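Phosphoethanolamine N-methyltransferase 1 (Haemonchus contortus, PDB 4KRG) probably catalyses the S-adenosylmethionine-dependent N-methylation of phosphoethanolamine, the first methylation on the route to phosphocholine in this nematode. Local coordinates at residues Val219-Tyr222 with Ile223-Asn227; Asp363-Asn366 with Gln367-Ala370. One frame throughout, in Å; residues are numbered along the deposited sequence.

Contact 1 (Val219-Tyr222 with Ile223-Asn227); sequences VPTY and IRRCN
Tyr-222 and Cys-226 meet through their first torsions: chi1 is -86° for Tyr-222 and -54° for Cys-226. The second value sets SG anti to the carbonyl carbon of Cys-226, beside its backbone N, and lets it reach back along the helix. SG then lies 3.6 Å from CD1 of Tyr-222, with CE1 next to it. The sulfur approaches the ring obliquely, and SG is 4.4 Å from the centroid of the Tyr-222 ring. This is a Cys sulfur-aromatic contact between residues four apart.

Arg-224 folds back in the same direction, with a bend at chi3. Its NH1 touches CB of Pro-220 at 3.5 Å, near the plane of the guanidinium. CA of Thr-221 lies over one face of that group. These are packing contacts. The hydroxyl of Thr-221 is held elsewhere, by hydrogen bonds to Asp-48 and Ser-44 of helix 38-50.

The residues form the short helix 220-226, which follows strand 208-218. Val-219 is its N-cap residue and Pro-220 its first residue. The straightest bond runs from Arg-224 N to Pro-220 O, 3.0 Å long at 170°. Arg-225 N to Thr-221 O is also 3.0 Å. The first turn is less regular, as Ile-223 N makes weak bonds to the O atoms of both Val-219 and Pro-220. Cys-226 N to Tyr-222 O is weak too, and Asn-227 then leaves the helix with positive phi.

Tyr-222 is buried against Trp-129 and Ser-166, two residues of the phosphoethanolamine pocket, and its side chain lies about 6 Å from the bound ligand at the nearest atoms. Arg-159 and Gln-231 also touch it.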
loop_
_atom_site.group_PDB
_atom_site.type_symbol
_atom_site.label_atom_id
_atom_site.label_comp_id
_atom_site.label_asym_id
_atom_site.label_seq_id
_atom_site.Cartn_x
_atom_site.Cartn_y
_atom_site.Cartn_z
ATOM N N VAL A 219 2.390 0.719 7.578
ATOM C CA VAL A 219 3.034 0.001 8.668
ATOM C C VAL A 219 2.373 0.397 9.985
ATOM O O VAL A 219 2.389 1.577 10.352
ATOM C CB VAL A 219 4.529 0.337 8.710
ATOM C CG1 VAL A 219 5.204 -0.363 9.882
ATOM C CG2 VAL A 219 5.189 -0.043 7.395
ATOM N N PRO A 220 1.760 -0.578 10.689
ATOM C CA PRO A 220 0.968 -0.310 11.901
ATOM C C PRO A 220 1.681 0.507 12.975
ATOM O O PRO A 220 1.090 1.444 13.512
ATOM C CB PRO A 220 0.643 -1.717 12.418
ATOM C CG PRO A 220 0.586 -2.535 11.183
ATOM C CD PRO A 220 1.667 -1.994 10.287
ATOM N N THR A 221 2.929 0.165 13.273
ATOM C CA THR A 221 3.725 0.892 14.262
ATOM C C THR A 221 3.855 2.392 13.979
ATOM O O THR A 221 3.866 3.212 14.899
ATOM C CB THR A 221 5.125 0.278 14.368
ATOM O OG1 THR A 221 5.002 -1.091 14.767
ATOM C CG2 THR A 221 5.980 1.022 15.377
ATOM N N TYR A 222 3.962 2.752 12.705
ATOM C CA TYR A 222 4.097 4.157 12.341
ATOM C C TYR A 222 2.790 4.930 12.411
ATOM O O TYR A 222 2.792 6.147 12.575
ATOM C CB TYR A 222 4.807 4.319 10.999
ATOM C CG TYR A 222 6.299 4.331 11.194
ATOM C CD1 TYR A 222 6.975 5.523 11.382
ATOM C CD2 TYR A 222 7.024 3.151 11.252
ATOM C CE1 TYR A 222 8.334 5.550 11.593
ATOM C CE2 TYR A 222 8.394 3.162 11.463
ATOM C CZ TYR A 222 9.042 4.367 11.630
ATOM O OH TYR A 222 10.397 4.401 11.838
ATOM N N ILE A 223 1.670 4.230 12.314
ATOM C CA ILE A 223 0.401 4.888 12.575
ATOM C C ILE A 223 0.238 5.083 14.079
ATOM O O ILE A 223 -0.023 6.198 14.536
ATOM C CB ILE A 223 -0.785 4.106 12.008
ATOM C CG1 ILE A 223 -0.722 4.101 10.478
ATOM C CG2 ILE A 223 -2.100 4.716 12.490
ATOM C CD1 ILE A 223 -1.778 3.245 9.830
ATOM N N ARG A 224 0.414 4.014 14.854
ATOM C CA ARG A 224 0.127 4.077 16.287
ATOM C C ARG A 224 1.024 5.043 17.029
ATOM O O ARG A 224 0.566 5.780 17.900
ATOM C CB ARG A 224 0.250 2.703 16.942
ATOM C CG ARG A 224 -0.784 1.697 16.502
ATOM C CD ARG A 224 -0.811 0.532 17.472
ATOM N NE ARG A 224 0.525 0.039 17.778
ATOM C CZ ARG A 224 1.195 -0.798 16.994
ATOM N NH1 ARG A 224 0.645 -1.215 15.863
ATOM N NH2 ARG A 224 2.406 -1.216 17.336
ATOM N N ARG A 225 2.307 5.040 16.693
ATOM C CA ARG A 225 3.283 5.796 17.469
ATOM C C ARG A 225 3.781 7.070 16.808
ATOM O O ARG A 225 4.318 7.942 17.482
ATOM C CB ARG A 225 4.455 4.895 17.850
ATOM C CG ARG A 225 4.011 3.706 18.665
ATOM C CD ARG A 225 5.161 2.844 19.112
ATOM N NE ARG A 225 4.691 1.766 19.981
ATOM C CZ ARG A 225 5.153 1.526 21.204
ATOM N NH1 ARG A 225 6.126 2.273 21.706
ATOM N NH2 ARG A 225 4.655 0.526 21.920
ATOM N N CYS A 226 3.596 7.189 15.499
ATOM C CA CYS A 226 4.078 8.362 14.779
ATOM C C CYS A 226 2.979 9.102 14.018
ATOM O O CYS A 226 3.262 10.059 13.296
ATOM C CB CYS A 226 5.208 7.967 13.832
ATOM S SG CYS A 226 6.556 7.072 14.637
ATOM N N ASN A 227 1.734 8.661 14.187
ATOM C CA ASN A 227 0.582 9.217 13.463
ATOM C C ASN A 227 0.839 9.362 11.963
ATOM O O ASN A 227 0.350 10.294 11.320
ATOM C CB ASN A 227 0.132 10.555 14.065
ATOM C CG ASN A 227 -0.703 10.380 15.322
ATOM O OD1 ASN A 227 -0.329 10.856 16.394
ATOM N ND2 ASN A 227 -1.844 9.703 15.193
#

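Contact 2 (Asp363-Asn366 with Gln367-Ala370); sequences DYWN and QRDA. With BOG (octyl beta-D-glucopyranoside), chain E.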
loop_
_atom_site.group_PDB
_atom_site.type_symbol
_atom_site.label_atom_id
_atom_site.label_comp_id
_atom_site.label_asym_id
_atom_site.label_seq_id
_atom_site.Cartn_x
_atom_site.Cartn_y
_atom_site.Cartn_z
ATOM N N ASP A 363 -8.530 -12.398 0.237
ATOM C CA ASP A 363 -7.399 -13.308 0.447
ATOM C C ASP A 363 -6.528 -12.852 1.610
ATOM O O ASP A 363 -6.234 -13.628 2.514
ATOM C CB ASP A 363 -6.544 -13.428 -0.811
ATOM C CG ASP A 363 -7.178 -14.304 -1.872
ATOM O OD1 ASP A 363 -8.104 -15.072 -1.539
ATOM O OD2 ASP A 363 -6.743 -14.229 -3.044
ATOM N N TYR A 364 -6.116 -11.593 1.569
ATOM C CA TYR A 364 -5.348 -10.976 2.643
ATOM C C TYR A 364 -5.968 -11.237 4.012
ATOM O O TYR A 364 -5.304 -11.706 4.934
ATOM C CB TYR A 364 -5.276 -9.470 2.396
ATOM C CG TYR A 364 -4.409 -8.690 3.349
ATOM C CD1 TYR A 364 -3.059 -8.521 3.102
ATOM C CD2 TYR A 364 -4.950 -8.083 4.469
ATOM C CE1 TYR A 364 -2.266 -7.789 3.954
ATOM C CE2 TYR A 364 -4.165 -7.349 5.332
ATOM C CZ TYR A 364 -2.822 -7.203 5.068
ATOM O OH TYR A 364 -2.029 -6.475 5.922
ATOM N N TRP A 365 -7.254 -10.943 4.143
ATOM C CA TRP A 365 -7.887 -11.041 5.451
ATOM C C TRP A 365 -8.219 -12.481 5.831
ATOM O O TRP A 365 -8.223 -12.836 7.005
ATOM C CB TRP A 365 -9.095 -10.105 5.542
ATOM C CG TRP A 365 -8.684 -8.667 5.570
ATOM C CD1 TRP A 365 -8.940 -7.716 4.623
ATOM C CD2 TRP A 365 -7.917 -8.030 6.596
ATOM N NE1 TRP A 365 -8.388 -6.517 5.004
ATOM C CE2 TRP A 365 -7.751 -6.675 6.209
ATOM C CE3 TRP A 365 -7.349 -8.450 7.805
ATOM C CZ2 TRP A 365 -7.049 -5.754 6.990
ATOM C CZ3 TRP A 365 -6.655 -7.546 8.574
ATOM C CH2 TRP A 365 -6.518 -6.204 8.166
ATOM N N ASN A 366 -8.466 -13.314 4.829
ATOM C CA ASN A 366 -8.620 -14.745 5.046
ATOM C C ASN A 366 -7.363 -15.335 5.667
ATOM O O ASN A 366 -7.425 -16.068 6.657
ATOM C CB ASN A 366 -8.877 -15.445 3.716
ATOM C CG ASN A 366 -10.173 -16.203 3.702
ATOM O OD1 ASN A 366 -11.002 -16.022 2.805
ATOM N ND2 ASN A 366 -10.362 -17.068 4.697
ATOM N N GLN A 367 -6.217 -15.002 5.081
ATOM C CA GLN A 367 -4.932 -15.500 5.557
ATOM C C GLN A 367 -4.667 -15.080 6.992
ATOM O O GLN A 367 -3.898 -15.727 7.703
ATOM C CB GLN A 367 -3.794 -14.997 4.667
ATOM C CG GLN A 367 -3.892 -15.444 3.221
ATOM C CD GLN A 367 -2.706 -14.995 2.390
ATOM O OE1 GLN A 367 -2.870 -14.469 1.285
ATOM N NE2 GLN A 367 -1.500 -15.204 2.917
ATOM N N ARG A 368 -5.316 -14.000 7.412
ATOM C CA ARG A 368 -5.088 -13.439 8.735
ATOM C C ARG A 368 -6.198 -13.776 9.735
ATOM O O ARG A 368 -6.211 -13.267 10.851
ATOM C CB ARG A 368 -4.839 -11.933 8.609
ATOM C CG ARG A 368 -3.471 -11.648 7.988
ATOM C CD ARG A 368 -3.314 -10.218 7.506
ATOM N NE ARG A 368 -1.966 -9.992 6.983
ATOM C CZ ARG A 368 -1.534 -10.423 5.803
ATOM N NH1 ARG A 368 -2.339 -11.104 5.004
ATOM N NH2 ARG A 368 -0.292 -10.170 5.417
ATOM N N ASP A 369 -7.099 -14.669 9.334
ATOM C CA ASP A 369 -8.225 -15.095 10.168
ATOM C C ASP A 369 -9.011 -13.934 10.763
ATOM O O ASP A 369 -9.372 -13.951 11.942
ATOM C CB ASP A 369 -7.783 -16.058 11.274
ATOM C CG ASP A 369 -7.538 -17.471 10.759
ATOM O OD1 ASP A 369 -8.513 -18.254 10.633
ATOM O OD2 ASP A 369 -6.365 -17.796 10.487
ATOM N N ALA A 370 -9.285 -12.940 9.927
ATOM C CA ALA A 370 -10.065 -11.777 10.324
ATOM C C ALA A 370 -11.548 -12.094 10.308
ATOM O O ALA A 370 -12.033 -12.830 9.452
ATOM C CB ALA A 370 -9.781 -10.612 9.404
HETATM C C1 BOG E . -11.136 -8.516 13.972
HETATM O O1 BOG E . -10.080 -8.112 13.179
HETATM C C2 BOG E . -10.786 -9.770 14.747
HETATM O O2 BOG E . -10.579 -10.830 13.826
HETATM C C3 BOG E . -11.889 -10.129 15.683
HETATM O O3 BOG E . -11.508 -11.295 16.465
HETATM C C4 BOG E . -12.233 -8.995 16.592
HETATM O O4 BOG E . -13.352 -9.340 17.434
HETATM C C5 BOG E . -12.578 -7.748 15.791
HETATM O O5 BOG E . -11.473 -7.398 14.886
HETATM C C6 BOG E . -12.825 -6.609 16.677
HETATM O O6 BOG E . -13.974 -5.963 16.227
HETATM C "C1'" BOG E . -10.508 -7.493 11.966
HETATM C "C2'" BOG E . -9.240 -7.133 11.150
HETATM C "C3'" BOG E . -8.286 -6.252 11.939
HETATM C "C4'" BOG E . -7.979 -4.966 11.486
HETATM C "C5'" BOG E . -7.672 -3.859 12.533
HETATM C "C6'" BOG E . -7.192 -2.543 11.908
HETATM C "C7'" BOG E . -8.334 -1.538 11.617
HETATM C "C8'" BOG E . -8.285 -0.369 12.539
#
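The guanidinium of Arg-368 lies flat on the ring of Tyr-364. Their centres are 3.6 Å apart and the planes differ by 9°. Two conformations produce this stack. Tyr-364 has CG anti to the backbone N (chi1 -175°). Arg-368 runs extended from CG to NE, then turns at chi4 (76°) so that its flat end settles over the ring. CZ of Arg-368 sits 3.3 Å from CE1 of Tyr-364, and NH1 lies over the same face, offset toward the rim. CD of Arg-368 adds a CH-pi contact there. The pairing is thus both a stack and a cation-pi contact.

NH1 of Arg-368 also donates to the backbone O of Tyr-364 at 3.0 Å. The acceptor lies close to the guanidinium plane, while the donor is tilted from the carbonyl plane. One residue therefore offers a ring and a carbonyl to the same group, which fixes its rotation. Tyr-364 also packs edge-to-face with Trp-215.

Trp-365 has the other chi1, with CG anti to its carbonyl carbon, and CD2 of Tyr-364 lies over the face of its ring. CB of Ala-370 touches CE3 at 3.6 Å, obliquely to the ring. The octyl chain of a bound octyl glucoside lies alongside, with its C2' 3.7 Å from CZ3 of Trp-365. Trp-326 and Phe-372 pack edge-to-face with the indole. OD1 of Asn-366 is hydrogen-bonded to OG of Ser-394.

The backbone closes helix 358-367. Ala-370 N bonds to Trp-365 O (3.1 Å) and Asp-369 N to Asn-366 O (3.0 Å). With Asp-369 at positive phi as C-prime residue, this pair of bonds is a Schellman motif, which turns the chain out of the helix toward strand 372-378.

How the contacts relate
Both contacts are local and partly buried, each within one helix and the residues next to it, but they hold different elements. Contact 1 covers the short helix 220-226, including its N-cap, close to the phosphoethanolamine pocket. Contact 2 takes only the last turn of helix 358-367 and the loop after it. Their centres are 21 Å apart, and their nearest atoms come within about 7 Å without touching. In contact 1 the buried tyrosine meets a sulfur, and the guanidinium of Arg-224 merely packs on Pro-220 and Thr-221. In contact 2 the tyrosine is partly exposed and carries a charged arginine, while the buried tryptophan meets apolar groups and detergent.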